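Local structure of sulfoquinovosidase (Escherichia coli, 5AEG) at residues G78-F83 with S90-I95. The protein hydrolyses sulfoquinovosyl diacylglycerides and simple sulfoquinovosides such as sulfoquinovosyl glycerol, releasing sulfoquinovose for breakdown by sulfoglycolysis. Sequence-based numbering, arbitrary orientation.
Sequences GWLIHF and SATLNI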
loop_
_atom_site.group_PDB
_atom_site.type_symbol
_atom_site.label_atom_id
_atom_site.label_comp_id
_atom_site.label_asym_id
_atom_site.label_seq_id
_atom_site.Cartn_x
_atom_site.Cartn_y
_atom_site.Cartn_z
ATOM N N GLY A 78 -2.179 -18.846 30.593
ATOM C CA GLY A 78 -0.945 -18.156 30.977
ATOM C C GLY A 78 -1.136 -17.311 32.231
ATOM O O GLY A 78 -1.157 -17.864 33.356
ATOM N N TRP A 79 -1.341 -16.001 32.039
ATOM C CA TRP A 79 -1.458 -15.057 33.136
ATOM C C TRP A 79 -2.561 -14.077 32.921
ATOM O O TRP A 79 -2.849 -13.675 31.796
ATOM C CB TRP A 79 -0.181 -14.280 33.347
ATOM C CG TRP A 79 0.948 -15.054 33.905
ATOM C CD1 TRP A 79 1.274 -15.227 35.234
ATOM C CD2 TRP A 79 1.927 -15.761 33.158
ATOM N NE1 TRP A 79 2.415 -15.976 35.341
ATOM C CE2 TRP A 79 2.833 -16.329 34.086
ATOM C CE3 TRP A 79 2.132 -15.972 31.793
ATOM C CZ2 TRP A 79 3.931 -17.079 33.692
ATOM C CZ3 TRP A 79 3.226 -16.730 31.398
ATOM C CH2 TRP A 79 4.118 -17.274 32.354
ATOM N N LEU A 80 -3.131 -13.633 34.025
ATOM C CA LEU A 80 -4.166 -12.595 34.047
ATOM C C LEU A 80 -3.712 -11.490 34.967
ATOM O O LEU A 80 -3.478 -11.736 36.151
ATOM C CB LEU A 80 -5.514 -13.167 34.450
ATOM C CG LEU A 80 -6.675 -12.155 34.568
ATOM C CD1 LEU A 80 -6.997 -11.519 33.226
ATOM C CD2 LEU A 80 -7.903 -12.862 35.119
ATOM N N ILE A 81 -3.483 -10.287 34.400
ATOM C CA ILE A 81 -3.145 -9.091 35.163
ATOM C C ILE A 81 -4.361 -8.183 35.327
ATOM O O ILE A 81 -5.011 -7.778 34.338
ATOM C CB ILE A 81 -1.970 -8.344 34.547
ATOM C CG1 ILE A 81 -0.861 -9.346 34.270
ATOM C CG2 ILE A 81 -1.510 -7.285 35.473
ATOM C CD1 ILE A 81 0.424 -8.769 33.753
ATOM N N HIS A 82 -4.707 -7.952 36.590
ATOM C CA HIS A 82 -5.712 -6.951 36.949
ATOM C C HIS A 82 -5.040 -5.629 37.167
ATOM O O HIS A 82 -4.317 -5.446 38.146
ATOM C CB HIS A 82 -6.472 -7.338 38.189
ATOM C CG HIS A 82 -7.293 -8.560 38.031
ATOM N ND1 HIS A 82 -8.625 -8.512 37.678
ATOM C CD2 HIS A 82 -6.993 -9.870 38.226
ATOM C CE1 HIS A 82 -9.103 -9.745 37.622
ATOM N NE2 HIS A 82 -8.135 -10.584 37.959
ATOM N N PHE A 83 -5.245 -4.681 36.247
ATOM C CA PHE A 83 -4.680 -3.331 36.491
ATOM C C PHE A 83 -5.764 -2.428 37.089
ATOM O O PHE A 83 -6.923 -2.509 36.706
ATOM C CB PHE A 83 -4.215 -2.650 35.152
ATOM C CG PHE A 83 -2.996 -3.249 34.550
ATOM C CD1 PHE A 83 -1.771 -2.830 34.904
ATOM C CD2 PHE A 83 -3.118 -4.213 33.586
ATOM C CE1 PHE A 83 -0.626 -3.345 34.331
ATOM C CE2 PHE A 83 -1.996 -4.720 32.968
ATOM C CZ PHE A 83 -0.769 -4.322 33.348
ATOM N N SER A 90 -10.358 0.168 36.318
ATOM C CA SER A 90 -9.565 -0.990 36.139
ATOM C C SER A 90 -9.580 -1.479 34.705
ATOM O O SER A 90 -10.473 -1.102 33.868
ATOM C CB SER A 90 -10.085 -2.125 37.084
ATOM O OG SER A 90 -11.383 -2.439 36.744
ATOM N N ALA A 91 -8.629 -2.369 34.433
ATOM C CA ALA A 91 -8.647 -3.099 33.159
ATOM C C ALA A 91 -8.001 -4.477 33.358
ATOM O O ALA A 91 -7.193 -4.624 34.248
ATOM C CB ALA A 91 -7.819 -2.307 32.115
ATOM N N THR A 92 -8.259 -5.415 32.484
ATOM C CA THR A 92 -7.595 -6.746 32.581
ATOM C C THR A 92 -6.751 -7.012 31.340
ATOM O O THR A 92 -7.132 -6.634 30.225
ATOM C CB THR A 92 -8.568 -7.917 32.693
ATOM O OG1 THR A 92 -9.414 -7.843 31.598
ATOM C CG2 THR A 92 -9.442 -7.813 33.955
ATOM N N LEU A 93 -5.603 -7.621 31.551
ATOM C CA LEU A 93 -4.718 -8.041 30.465
ATOM C C LEU A 93 -4.477 -9.511 30.610
ATOM O O LEU A 93 -3.930 -9.955 31.640
ATOM C CB LEU A 93 -3.393 -7.281 30.543
ATOM C CG LEU A 93 -2.301 -7.768 29.563
ATOM C CD1 LEU A 93 -2.764 -7.485 28.130
ATOM C CD2 LEU A 93 -0.964 -7.172 29.858
ATOM N N ASN A 94 -4.961 -10.283 29.658
ATOM C CA ASN A 94 -4.660 -11.670 29.562
ATOM C C ASN A 94 -3.443 -11.902 28.667
ATOM O O ASN A 94 -3.376 -11.365 27.527
ATOM C CB ASN A 94 -5.854 -12.443 29.009
ATOM C CG ASN A 94 -6.108 -13.690 29.805
ATOM O OD1 ASN A 94 -6.906 -13.644 30.741
ATOM N ND2 ASN A 94 -5.356 -14.781 29.522
ATOM N N ILE A 95 -2.543 -12.743 29.150
ATOM C CA ILE A 95 -1.285 -13.094 28.490
ATOM C C ILE A 95 -1.295 -14.596 28.304
ATOM O O ILE A 95 -1.514 -15.392 29.289
ATOM C CB ILE A 95 -0.104 -12.723 29.336
ATOM C CG1 ILE A 95 -0.108 -11.248 29.627
ATOM C CG2 ILE A 95 1.256 -13.125 28.695
ATOM C CD1 ILE A 95 1.045 -10.828 30.540
HETATM O O HOH W 1 -8.779 -5.448 37.013
#
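F83 lies with the edge of its ring against L93, where 79-83 and 90-95 form an antiparallel β-hairpin in the N-terminal galactose mutarotase-like domain. Three hydrogen-bonded pairs, W79 with I95, I81 with L93 and F83 with A91, exchange six backbone hydrogen bonds; the one from I81 N to L93 O is 2.8 Å long and nearly straight (171°).

Their side chains share one face, and apolar residues suit it because F11 and F20, from strands 9-12 and 20-24, pack against it. F83 CG stands anti to the carbonyl carbon (chi1 -71°), which swings the ring back along its own strand: CE2 reaches L93 CB at 3.8 Å, in the ring plane, while I81 CG2 sits over one face near the rim. Further along, the extended arms of I81 and I95 meet at their ends, CD1 to CD1 at 3.9 Å.

The other face, partly open to solvent, suits side chains of mixed character: N94 and H82 bring polar groups that tolerate water, and T92 still offers carbon to L80 and H82. L80 turns CD1 across to N94, 3.3 Å from OD1, and also to T92 CB at 4.0 Å. An alanine in place of N94 would probably open a gap beside L80 CD1, leaving that methyl group freer to turn. H82 and T92 run side by side, and a water 3.1 Å from H82 ND1, in the imidazole plane, donates a hydrogen bond to A91 O.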